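Local atomic coordinates of D-xylonate dehydratase (Caulobacter crescentus, PDB entry 5OYN), a protein that catalyses the dehydration of D-xylonate to 2-dehydro-3-deoxy-D-arabinonate in D-xylose degradation and also dehydrates D-gluconate, using a [2Fe-2S] cluster and magnesium. Residues K54-I59 against G88-E93; G161-G166 against A204-H209; C210-T215 against N320-G325; L226-T231 against L265-K270. All coordinates share one frame; numbering follows the deposited sequence.

Interaction 1: residues K54-I59 against G88-E93; sequences KPIIGI and GGIPME
Ile-56 to Ile-59 run parallel to Ile-90 to Glu-93 as neighbouring strands whose axes come within 4.5 Å at an angle of 30°. Ile-57 bonds to the residues flanking its partner Pro-91: its N donates to Ile-90 O (2.8 Å), and its O accepts from Met-92 N (2.8 Å). The same pattern continues at both ends, with Ile-90 N on Pro-55 O and Ile-59 N on Met-92 O. Proline suits position 91 because the alternation asks no N-H of it. Gly-58 sends its own backbone bonds the other way, to strand 130-135. These strands belong to a beta-alpha-beta unit, in which helix 73-87 carries the chain from 56-61 to 90-95 in a parallel sheet of order 90-95, 56-61, 130-135, 155-159. Gly-88 ends that helix in a Schellman motif, whose positive phi glycine adopts readily. The carbonyl O of Gly-88 lies beside CB, CG and CD of Lys-54. On the sheet face turned to the helix, Ile-59 and Pro-91 lie side by side, Ile-59 CD1 4.1 Å from Pro-91 CB, and Ile-57 rests on Ile-84. The other face holds Ile-56, Ile-90 and Met-92. The branches of Ile-56 divide there, CG1 beside the backbone N and CG2 opposite it (chi1 -52°): CD1 meets Ile-90 CB at 3.9 Å, while CG2 packs on Met-92 CG. Flexible Met-92 also touches Phe-40 of its own chain and Ile-66 of a neighbouring subunit. Glu-93 turns its carboxylate away to Gln-61, and its N bonds Asp-65 of that subunit.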
loop_
_atom_site.group_PDB
_atom_site.type_symbol
_atom_site.label_atom_id
_atom_site.label_comp_id
_atom_site.label_asym_id
_atom_site.label_seq_id
_atom_site.Cartn_x
_atom_site.Cartn_y
_atom_site.Cartn_z
ATOM N N LYS A 54 4.468 16.325 -20.795
ATOM C CA LYS A 54 5.336 15.241 -20.362
ATOM C C LYS A 54 4.826 13.920 -20.944
ATOM O O LYS A 54 3.638 13.791 -21.266
ATOM C CB LYS A 54 5.384 15.155 -18.838
ATOM C CG LYS A 54 5.819 16.413 -18.109
ATOM C CD LYS A 54 6.100 16.086 -16.631
ATOM C CE LYS A 54 6.334 17.317 -15.772
ATOM N NZ LYS A 54 5.099 17.764 -15.027
ATOM N N PRO A 55 5.700 12.925 -21.107
ATOM C CA PRO A 55 5.232 11.639 -21.640
ATOM C C PRO A 55 4.573 10.778 -20.569
ATOM O O PRO A 55 5.024 10.701 -19.422
ATOM C CB PRO A 55 6.509 10.984 -22.178
ATOM C CG PRO A 55 7.604 11.573 -21.351
ATOM C CD PRO A 55 7.154 12.930 -20.854
ATOM N N ILE A 56 3.469 10.148 -20.958
ATOM C CA ILE A 56 2.801 9.167 -20.113
ATOM C C ILE A 56 3.610 7.883 -20.197
ATOM O O ILE A 56 3.679 7.259 -21.261
ATOM C CB ILE A 56 1.354 8.928 -20.553
ATOM C CG1 ILE A 56 0.585 10.247 -20.683
ATOM C CG2 ILE A 56 0.679 8.002 -19.577
ATOM C CD1 ILE A 56 0.792 11.229 -19.530
ATOM N N ILE A 57 4.221 7.483 -19.084
ATOM C CA ILE A 57 5.005 6.254 -19.013
ATOM C C ILE A 57 4.128 5.148 -18.434
ATOM O O ILE A 57 3.785 5.172 -17.254
ATOM C CB ILE A 57 6.276 6.437 -18.176
ATOM C CG1 ILE A 57 7.005 7.721 -18.582
ATOM C CG2 ILE A 57 7.172 5.208 -18.339
ATOM C CD1 ILE A 57 7.781 7.586 -19.874
ATOM N N GLY A 58 3.760 4.169 -19.251
ATOM C CA GLY A 58 3.116 2.991 -18.716
ATOM C C GLY A 58 4.095 2.139 -17.930
ATOM O O GLY A 58 5.297 2.111 -18.204
ATOM N N ILE A 59 3.574 1.460 -16.910
ATOM C CA ILE A 59 4.308 0.436 -16.169
ATOM C C ILE A 59 3.439 -0.815 -16.222
ATOM O O ILE A 59 2.341 -0.838 -15.652
ATOM C CB ILE A 59 4.612 0.858 -14.715
ATOM C CG1 ILE A 59 5.335 2.202 -14.679
ATOM C CG2 ILE A 59 5.509 -0.149 -14.010
ATOM C CD1 ILE A 59 5.556 2.723 -13.278
ATOM N N GLY A 88 11.037 13.428 -15.267
ATOM C CA GLY A 88 10.113 14.285 -15.974
ATOM C C GLY A 88 8.978 13.638 -16.736
ATOM O O GLY A 88 8.420 14.283 -17.615
ATOM N N GLY A 89 8.628 12.387 -16.440
ATOM C CA GLY A 89 7.457 11.757 -17.000
ATOM C C GLY A 89 6.340 11.625 -15.973
ATOM O O GLY A 89 6.453 12.004 -14.805
ATOM N N ILE A 90 5.233 11.070 -16.447
ATOM C CA ILE A 90 4.046 10.823 -15.639
ATOM C C ILE A 90 3.800 9.318 -15.657
ATOM O O ILE A 90 3.510 8.754 -16.715
ATOM C CB ILE A 90 2.818 11.585 -16.172
ATOM C CG1 ILE A 90 3.086 13.093 -16.221
ATOM C CG2 ILE A 90 1.584 11.272 -15.350
ATOM C CD1 ILE A 90 3.058 13.767 -14.865
ATOM N N PRO A 91 3.898 8.618 -14.533
ATOM C CA PRO A 91 3.708 7.165 -14.564
ATOM C C PRO A 91 2.237 6.774 -14.554
ATOM O O PRO A 91 1.369 7.497 -14.053
ATOM C CB PRO A 91 4.423 6.688 -13.297
ATOM C CG PRO A 91 4.449 7.881 -12.385
ATOM C CD PRO A 91 4.151 9.123 -13.173
ATOM N N MET A 92 1.972 5.607 -15.136
ATOM C CA MET A 92 0.644 4.991 -15.208
ATOM C C MET A 92 0.877 3.493 -15.064
ATOM O O MET A 92 1.318 2.837 -16.018
ATOM C CB MET A 92 -0.070 5.285 -16.525
ATOM C CG MET A 92 -0.668 6.641 -16.632
ATOM S SD MET A 92 -2.258 6.763 -15.813
ATOM C CE MET A 92 -2.710 8.455 -16.248
ATOM N N GLU A 93 0.590 2.954 -13.888
ATOM C CA GLU A 93 0.740 1.525 -13.669
ATOM C C GLU A 93 -0.541 0.838 -14.104
ATOM O O GLU A 93 -1.634 1.381 -13.934
ATOM C CB GLU A 93 1.047 1.231 -12.204
ATOM C CG GLU A 93 1.336 -0.224 -11.871
ATOM C CD GLU A 93 1.310 -0.464 -10.362
ATOM O OE1 GLU A 93 1.415 -1.648 -9.946
ATOM O OE2 GLU A 93 1.193 0.535 -9.597
#

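Interaction 2: residues G161-G166 against A204-H209; sequences GPMLDG and APSAGH
Met-163 lies against a loop that curls around it from Ala-204 to His-209, and its unbranched, flexible chain can follow that curve. CB sits 3.8 Å from Ser-206 OG. CG, the next atom, faces the carbonyl oxygens of Ser-206, Ala-207 and Gly-208. SD of Met-163 then lies 3.6 Å from Ala-204 CB, a small methyl. A bend at the last torsion (chi3 -53°) turns CE back so that it approaches His-209 O (3.4 Å) as well as Ala-204 CA. The backbone of Met-163 is held too: its N donates to His-209 O at 2.9 Å, while His-209 N donates to Gly-161 O, pairing the two loops through a single bridge. Gly-208, with positive phi and no side chain, lets them come this close. Ser-206 OG accepts from Leu-164 N (3.2 Å) and donates to Ala-207 O, so one hydroxyl ties both loops, while Pro-205 CG meets Leu-164 O. The His-209 ring lies face-on to the Gly-161–Pro-162 peptide, with Pro-162 N 3.4 Å above its plane near the rim; His-209 borders the iron-sulfur cluster through CB and is part of its pocket. The loop 161-166 leaves the sheet after strand 155-159, and the loop 204-209 leads from helix 193-202 toward helix 215-225, where His-209 rests on Ala-216 and Ser-217.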
loop_
_atom_site.group_PDB
_atom_site.type_symbol
_atom_site.label_atom_id
_atom_site.label_comp_id
_atom_site.label_asym_id
_atom_site.label_seq_id
_atom_site.Cartn_x
_atom_site.Cartn_y
_atom_site.Cartn_z
ATOM N N GLY A 161 14.193 -10.368 -10.420
ATOM C CA GLY A 161 15.348 -11.007 -9.832
ATOM C C GLY A 161 14.991 -12.335 -9.194
ATOM O O GLY A 161 13.823 -12.616 -8.906
ATOM N N PRO A 162 15.986 -13.177 -8.943
ATOM C CA PRO A 162 15.719 -14.468 -8.301
ATOM C C PRO A 162 15.582 -14.344 -6.781
ATOM O O PRO A 162 15.912 -13.327 -6.168
ATOM C CB PRO A 162 16.952 -15.284 -8.677
ATOM C CG PRO A 162 18.031 -14.270 -8.677
ATOM C CD PRO A 162 17.415 -13.016 -9.258
ATOM N N MET A 163 15.085 -15.423 -6.178
ATOM C CA MET A 163 15.027 -15.530 -4.729
ATOM C C MET A 163 16.427 -15.669 -4.143
ATOM O O MET A 163 17.417 -15.865 -4.856
ATOM C CB MET A 163 14.190 -16.736 -4.315
ATOM C CG MET A 163 12.716 -16.555 -4.516
ATOM S SD MET A 163 11.807 -18.090 -4.295
ATOM C CE MET A 163 12.669 -19.206 -5.399
ATOM N N LEU A 164 16.507 -15.572 -2.817
ATOM C CA LEU A 164 17.768 -15.798 -2.128
ATOM C C LEU A 164 18.137 -17.283 -2.190
ATOM O O LEU A 164 17.332 -18.128 -2.588
ATOM C CB LEU A 164 17.668 -15.326 -0.682
ATOM C CG LEU A 164 17.353 -13.845 -0.489
ATOM C CD1 LEU A 164 17.100 -13.541 0.990
ATOM C CD2 LEU A 164 18.480 -12.993 -1.047
ATOM N N ASP A 165 19.376 -17.598 -1.804
ATOM C CA ASP A 165 19.804 -18.996 -1.764
ATOM C C ASP A 165 18.938 -19.778 -0.786
ATOM O O ASP A 165 18.598 -19.291 0.290
ATOM C CB ASP A 165 21.266 -19.135 -1.322
ATOM C CG ASP A 165 22.258 -18.430 -2.232
ATOM O OD1 ASP A 165 21.930 -18.130 -3.413
ATOM O OD2 ASP A 165 23.396 -18.188 -1.740
ATOM N N GLY A 166 18.604 -21.007 -1.146
ATOM C CA GLY A 166 17.877 -21.897 -0.257
ATOM C C GLY A 166 18.834 -22.927 0.312
ATOM O O GLY A 166 19.771 -23.359 -0.365
ATOM N N ALA A 204 12.573 -22.015 -1.625
ATOM C CA ALA A 204 11.948 -20.723 -1.893
ATOM C C ALA A 204 11.981 -19.903 -0.611
ATOM O O ALA A 204 10.961 -19.774 0.072
ATOM C CB ALA A 204 10.514 -20.883 -2.396
ATOM N N PRO A 205 13.124 -19.323 -0.258
ATOM C CA PRO A 205 13.240 -18.615 1.021
ATOM C C PRO A 205 12.796 -17.156 1.033
ATOM O O PRO A 205 12.869 -16.530 2.101
ATOM C CB PRO A 205 14.743 -18.708 1.299
ATOM C CG PRO A 205 15.351 -18.681 -0.059
ATOM C CD PRO A 205 14.419 -19.444 -0.946
ATOM N N SER A 206 12.343 -16.586 -0.084
ATOM C CA SER A 206 12.068 -15.150 -0.135
ATOM C C SER A 206 11.290 -14.831 -1.408
ATOM O O SER A 206 10.942 -15.722 -2.190
ATOM C CB SER A 206 13.364 -14.342 -0.091
ATOM O OG SER A 206 13.943 -14.254 -1.393
ATOM N N ALA A 207 11.038 -13.540 -1.621
ATOM C CA ALA A 207 10.439 -13.091 -2.864
ATOM C C ALA A 207 11.442 -13.200 -4.029
ATOM O O ALA A 207 12.664 -13.174 -3.842
ATOM C CB ALA A 207 9.936 -11.655 -2.707
ATOM N N GLY A 208 10.911 -13.312 -5.242
ATOM C CA GLY A 208 11.712 -13.446 -6.441
ATOM C C GLY A 208 11.337 -14.687 -7.227
ATOM O O GLY A 208 10.450 -15.454 -6.853
ATOM N N HIS A 209 12.050 -14.882 -8.338
ATOM C CA HIS A 209 11.774 -16.008 -9.223
ATOM C C HIS A 209 12.728 -17.162 -8.908
ATOM O O HIS A 209 13.520 -17.099 -7.960
ATOM C CB HIS A 209 11.826 -15.576 -10.695
ATOM C CG HIS A 209 13.179 -15.149 -11.185
ATOM N ND1 HIS A 209 14.242 -16.021 -11.305
ATOM C CD2 HIS A 209 13.620 -13.952 -11.647
ATOM C CE1 HIS A 209 15.290 -15.366 -11.774
ATOM N NE2 HIS A 209 14.937 -14.112 -11.999
#

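Interaction 3: residues C210-T215 against N320-G325; sequences CNTMGT and NMQPAG. With FES (Fe2/s2 (inorganic) cluster), chain F.
The peptide group joining Thr-212 to Met-213 has the methyl CE of Met-321 over one face, 3.4 Å from Thr-212 C, and at its N-H edge the carbonyl of Gln-322. Met-213 N donates there to Gln-322 O (2.8 Å) in an almost straight bond lying in the carbonyl plane. Met-213 is the centre of an inverse gamma turn, closed by a weak bond from Gly-214 N to Thr-212 O, and Gly-214 then serves as N-cap of helix 215-225. The turn thus joins a cluster-binding loop to a helix start. Methionine suits both sides of this buried contact, since its thioether bends freely: the side chains of Met-213 and Met-321 cross at about a right angle, Met-213 CE meeting Met-321 SD at 3.6 Å, and both rest on Phe-332. Thr-212 divides its branches, CG2 packing on Gln-322 CB (3.6 Å) while OG1 bonds Ser-175 O. The Gln-322 amide turns away to Lys-326 O. A cis peptide precedes Pro-323, whose CD lies near Met-213 O. At the far end of the loop 210-215, Cys-210 SG binds the iron FE2 of the [2Fe-2S] cluster at 2.3 Å.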
loop_
_atom_site.group_PDB
_atom_site.type_symbol
_atom_site.label_atom_id
_atom_site.label_comp_id
_atom_site.label_asym_id
_atom_site.label_seq_id
_atom_site.Cartn_x
_atom_site.Cartn_y
_atom_site.Cartn_z
ATOM N N CYS A 210 12.623 -18.246 -9.684
ATOM C CA CYS A 210 13.459 -19.421 -9.445
ATOM C C CYS A 210 14.928 -19.017 -9.383
ATOM O O CYS A 210 15.389 -18.211 -10.192
ATOM C CB CYS A 210 13.219 -20.463 -10.541
ATOM S SG CYS A 210 11.560 -21.201 -10.437
ATOM N N ASN A 211 15.649 -19.537 -8.387
ATOM C CA ASN A 211 16.996 -19.059 -8.081
ATOM C C ASN A 211 18.091 -19.873 -8.754
ATOM O O ASN A 211 19.273 -19.611 -8.510
ATOM C CB ASN A 211 17.235 -19.023 -6.555
ATOM C CG ASN A 211 16.961 -20.359 -5.871
ATOM O OD1 ASN A 211 16.873 -21.407 -6.524
ATOM N ND2 ASN A 211 16.834 -20.327 -4.538
ATOM N N THR A 212 17.726 -20.858 -9.568
ATOM C CA THR A 212 18.623 -21.581 -10.460
ATOM C C THR A 212 18.647 -20.901 -11.830
ATOM O O THR A 212 17.835 -20.021 -12.130
ATOM C CB THR A 212 18.150 -23.020 -10.595
ATOM O OG1 THR A 212 16.716 -23.023 -10.661
ATOM C CG2 THR A 212 18.591 -23.833 -9.390
ATOM N N MET A 213 19.583 -21.320 -12.685
ATOM C CA MET A 213 19.632 -20.796 -14.051
ATOM C C MET A 213 18.568 -21.465 -14.928
ATOM O O MET A 213 18.852 -22.144 -15.914
ATOM C CB MET A 213 21.021 -20.978 -14.634
ATOM C CG MET A 213 21.179 -20.431 -16.048
ATOM S SD MET A 213 21.030 -18.648 -16.124
ATOM C CE MET A 213 22.527 -18.207 -15.232
ATOM N N GLY A 214 17.317 -21.279 -14.536
ATOM C CA GLY A 214 16.185 -21.788 -15.276
ATOM C C GLY A 214 15.704 -20.780 -16.295
ATOM O O GLY A 214 16.443 -19.887 -16.718
ATOM N N THR A 215 14.437 -20.921 -16.692
ATOM C CA THR A 215 13.923 -20.077 -17.767
ATOM C C THR A 215 13.890 -18.617 -17.350
ATOM O O THR A 215 14.205 -17.732 -18.159
ATOM C CB THR A 215 12.528 -20.528 -18.195
ATOM O OG1 THR A 215 12.508 -21.951 -18.332
ATOM C CG2 THR A 215 12.144 -19.877 -19.513
ATOM N N ASN A 320 28.856 -21.117 -12.972
ATOM C CA ASN A 320 28.865 -22.301 -12.117
ATOM C C ASN A 320 27.585 -22.347 -11.279
ATOM O O ASN A 320 27.594 -22.262 -10.058
ATOM C CB ASN A 320 30.110 -22.303 -11.244
ATOM C CG ASN A 320 30.340 -23.641 -10.586
ATOM O OD1 ASN A 320 29.629 -24.611 -10.875
ATOM N ND2 ASN A 320 31.318 -23.702 -9.681
ATOM N N MET A 321 26.473 -22.546 -11.978
ATOM C CA MET A 321 25.141 -22.399 -11.422
ATOM C C MET A 321 24.284 -23.620 -11.743
ATOM O O MET A 321 24.235 -24.063 -12.896
ATOM C CB MET A 321 24.487 -21.136 -11.991
ATOM C CG MET A 321 23.629 -20.365 -11.024
ATOM S SD MET A 321 23.066 -18.826 -11.761
ATOM C CE MET A 321 21.309 -18.914 -11.364
ATOM N N GLN A 322 23.573 -24.136 -10.731
ATOM C CA GLN A 322 22.547 -25.154 -10.925
ATOM C C GLN A 322 21.584 -24.741 -12.033
ATOM O O GLN A 322 21.256 -23.555 -12.150
ATOM C CB GLN A 322 21.794 -25.387 -9.614
ATOM C CG GLN A 322 22.413 -26.479 -8.773
ATOM C CD GLN A 322 21.918 -26.513 -7.340
ATOM O OE1 GLN A 322 20.786 -26.924 -7.063
ATOM N NE2 GLN A 322 22.773 -26.088 -6.413
ATOM N N PRO A 323 21.092 -25.672 -12.864
ATOM C CA PRO A 323 21.299 -27.128 -12.855
ATOM C C PRO A 323 22.621 -27.599 -13.454
ATOM O O PRO A 323 23.063 -28.691 -13.111
ATOM C CB PRO A 323 20.126 -27.650 -13.693
ATOM C CG PRO A 323 19.818 -26.551 -14.614
ATOM C CD PRO A 323 20.097 -25.270 -13.871
ATOM N N ALA A 324 23.249 -26.798 -14.317
ATOM C CA ALA A 324 24.505 -27.236 -14.920
ATOM C C ALA A 324 25.634 -27.342 -13.900
ATOM O O ALA A 324 26.514 -28.197 -14.041
ATOM C CB ALA A 324 24.907 -26.286 -16.047
ATOM N N GLY A 325 25.631 -26.498 -12.872
ATOM C CA GLY A 325 26.745 -26.387 -11.948
ATOM C C GLY A 325 26.281 -26.404 -10.502
ATOM O O GLY A 325 25.348 -27.124 -10.126
HETATM FE FE1 FES F . 7.896 -18.341 -11.647
HETATM FE FE2 FES F . 9.773 -20.738 -11.858
HETATM S S1 FES F . 7.776 -20.437 -10.972
HETATM S S2 FES F . 10.057 -18.557 -12.009
#

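Interaction 4: residues L226-T231 against L265-K270; sequences LGLSLT and LDILTK
A Schellman motif ends helix 215-225 at Gly-227, and Ile-267 packs directly on the carbonyls of this turn. Its CG2 methyl lies 3.4 Å from Leu-226 O and 3.7 Å from Gly-227 O. With CG1 of Ile-267 beside the backbone N (chi1 -53°), CG2 stands opposite the N and points to the turn. Glycine suits position 227 because its phi of 76° is easily reached without a side chain. Beside it, the branched end of Leu-268 fits the leucines that flank the glycine. The methyl CD2 of Leu-268 touches Leu-226 CD1 at 3.8 Å and Leu-228 CD1 at 3.6 Å, and the chain of Leu-268 stands roughly perpendicular to each of them. This is a meeting of two helix junctions. The loop 226-231 leads from helix 215-225 toward helix 241-259, and its Leu-228 backbone bonds Val-157 of the sheet strand 155-159; the other segment joins the short helix 264-267 to helix 270-282. Leu-268 is the centre of an inverse gamma turn with a weak bond from Thr-269 N to Ile-267 O. Threonine suits the following N-cap, because its hydroxyl OG1 bonds Ala-272 N in the first turn of the new helix. No hydrogen bond crosses between the two segments. Phe-273 of helix 270-282 covers both Leu-226 and Leu-268, while helix 141-151 meets Leu-228 through Ile-145.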
loop_
_atom_site.group_PDB
_atom_site.type_symbol
_atom_site.label_atom_id
_atom_site.label_comp_id
_atom_site.label_asym_id
_atom_site.label_seq_id
_atom_site.Cartn_x
_atom_site.Cartn_y
_atom_site.Cartn_z
ATOM N N LEU A 226 20.154 -8.732 -25.031
ATOM C CA LEU A 226 19.445 -8.070 -26.115
ATOM C C LEU A 226 19.545 -6.554 -26.046
ATOM O O LEU A 226 19.105 -5.888 -26.990
ATOM C CB LEU A 226 17.973 -8.465 -26.092
ATOM C CG LEU A 226 17.550 -9.817 -26.646
ATOM C CD1 LEU A 226 16.032 -9.853 -26.768
ATOM C CD2 LEU A 226 18.215 -10.101 -27.997
ATOM N N GLY A 227 20.088 -5.999 -24.958
ATOM C CA GLY A 227 20.204 -4.560 -24.802
ATOM C C GLY A 227 18.915 -3.860 -24.447
ATOM O O GLY A 227 18.772 -2.668 -24.739
ATOM N N LEU A 228 17.979 -4.570 -23.811
ATOM C CA LEU A 228 16.655 -4.066 -23.473
ATOM C C LEU A 228 16.503 -3.676 -22.002
ATOM O O LEU A 228 15.459 -3.138 -21.624
ATOM C CB LEU A 228 15.602 -5.118 -23.841
ATOM C CG LEU A 228 15.078 -4.983 -25.274
ATOM C CD1 LEU A 228 14.035 -6.049 -25.613
ATOM C CD2 LEU A 228 14.507 -3.592 -25.467
ATOM N N SER A 229 17.508 -3.928 -21.169
ATOM C CA SER A 229 17.479 -3.503 -19.780
ATOM C C SER A 229 18.844 -2.940 -19.424
ATOM O O SER A 229 19.818 -3.142 -20.153
ATOM C CB SER A 229 17.118 -4.657 -18.847
ATOM O OG SER A 229 18.152 -5.608 -18.848
ATOM N N LEU A 230 18.904 -2.215 -18.306
ATOM C CA LEU A 230 20.148 -1.575 -17.906
ATOM C C LEU A 230 21.185 -2.619 -17.512
ATOM O O LEU A 230 20.867 -3.760 -17.173
ATOM C CB LEU A 230 19.916 -0.603 -16.751
ATOM C CG LEU A 230 19.017 0.613 -17.026
ATOM C CD1 LEU A 230 18.929 1.491 -15.803
ATOM C CD2 LEU A 230 19.487 1.430 -18.248
ATOM N N THR A 231 22.448 -2.226 -17.582
ATOM C CA THR A 231 23.515 -3.178 -17.316
ATOM C C THR A 231 23.436 -3.629 -15.867
ATOM O O THR A 231 23.323 -2.804 -14.953
ATOM C CB THR A 231 24.887 -2.557 -17.611
ATOM O OG1 THR A 231 24.861 -1.899 -18.881
ATOM C CG2 THR A 231 25.943 -3.615 -17.647
ATOM N N LEU A 265 12.224 -1.796 -32.199
ATOM C CA LEU A 265 12.695 -2.144 -33.539
ATOM C C LEU A 265 14.051 -1.517 -33.866
ATOM O O LEU A 265 14.697 -1.939 -34.828
ATOM C CB LEU A 265 11.648 -1.737 -34.587
ATOM C CG LEU A 265 10.436 -2.676 -34.694
ATOM C CD1 LEU A 265 9.376 -2.156 -35.639
ATOM C CD2 LEU A 265 10.845 -4.095 -35.094
ATOM N N ASP A 266 14.501 -0.530 -33.087
ATOM C CA ASP A 266 15.854 -0.012 -33.243
ATOM C C ASP A 266 16.876 -0.871 -32.515
ATOM O O ASP A 266 18.056 -0.872 -32.884
ATOM C CB ASP A 266 15.941 1.425 -32.725
ATOM C CG ASP A 266 14.905 2.339 -33.349
ATOM O OD1 ASP A 266 14.343 1.974 -34.410
ATOM O OD2 ASP A 266 14.652 3.424 -32.776
ATOM N N ILE A 267 16.448 -1.588 -31.478
ATOM C CA ILE A 267 17.372 -2.357 -30.651
ATOM C C ILE A 267 17.468 -3.802 -31.120
ATOM O O ILE A 267 18.563 -4.370 -31.184
ATOM C CB ILE A 267 16.933 -2.278 -29.177
ATOM C CG1 ILE A 267 16.771 -0.817 -28.749
ATOM C CG2 ILE A 267 17.935 -3.003 -28.288
ATOM C CD1 ILE A 267 18.048 -0.196 -28.197
ATOM N N LEU A 268 16.325 -4.392 -31.466
ATOM C CA LEU A 268 16.219 -5.827 -31.722
ATOM C C LEU A 268 16.521 -6.108 -33.191
ATOM O O LEU A 268 15.652 -6.440 -34.007
ATOM C CB LEU A 268 14.843 -6.331 -31.310
ATOM C CG LEU A 268 14.529 -5.959 -29.859
ATOM C CD1 LEU A 268 13.071 -6.130 -29.551
ATOM C CD2 LEU A 268 15.378 -6.803 -28.913
ATOM N N THR A 269 17.799 -5.939 -33.512
ATOM C CA THR A 269 18.364 -6.387 -34.768
ATOM C C THR A 269 18.744 -7.857 -34.663
ATOM O O THR A 269 18.794 -8.439 -33.574
ATOM C CB THR A 269 19.600 -5.572 -35.123
ATOM O OG1 THR A 269 20.636 -5.839 -34.163
ATOM C CG2 THR A 269 19.287 -4.101 -35.132
ATOM N N LYS A 270 19.036 -8.461 -35.814
ATOM C CA LYS A 270 19.513 -9.837 -35.804
ATOM C C LYS A 270 20.802 -9.960 -35.006
ATOM O O LYS A 270 21.023 -10.980 -34.348
ATOM C CB LYS A 270 19.704 -10.333 -37.236
ATOM C CG LYS A 270 20.506 -11.609 -37.369
ATOM C CD LYS A 270 19.613 -12.839 -37.456
ATOM C CE LYS A 270 20.431 -14.100 -37.794
ATOM N NZ LYS A 270 19.602 -15.173 -38.451
#

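All four contacts are mainly buried, yet each is held differently. Interaction 1 rests on regular backbone bonding within the parallel sheet; interaction 2 mixes a single bridge with a hydroxyl and close packing between loops; interaction 3 has one backbone bond, paired methionines and a metal ligand; interaction 4 has only apolar and methyl-to-carbonyl touches. Interactions 2 and 3 adjoin at the iron-sulfur cluster, their centres 12 Å apart, and Leu-164 O bonds Asn-211 ND2 between them. Helix 215-225 has interaction 3 at its start, and interaction 4, nested in the loop that interaction 3 closes, sits at its end. Interactions 1 and 4 lie away from the cluster and magnesium sites, while interactions 1 and 2 both touch the second subunit.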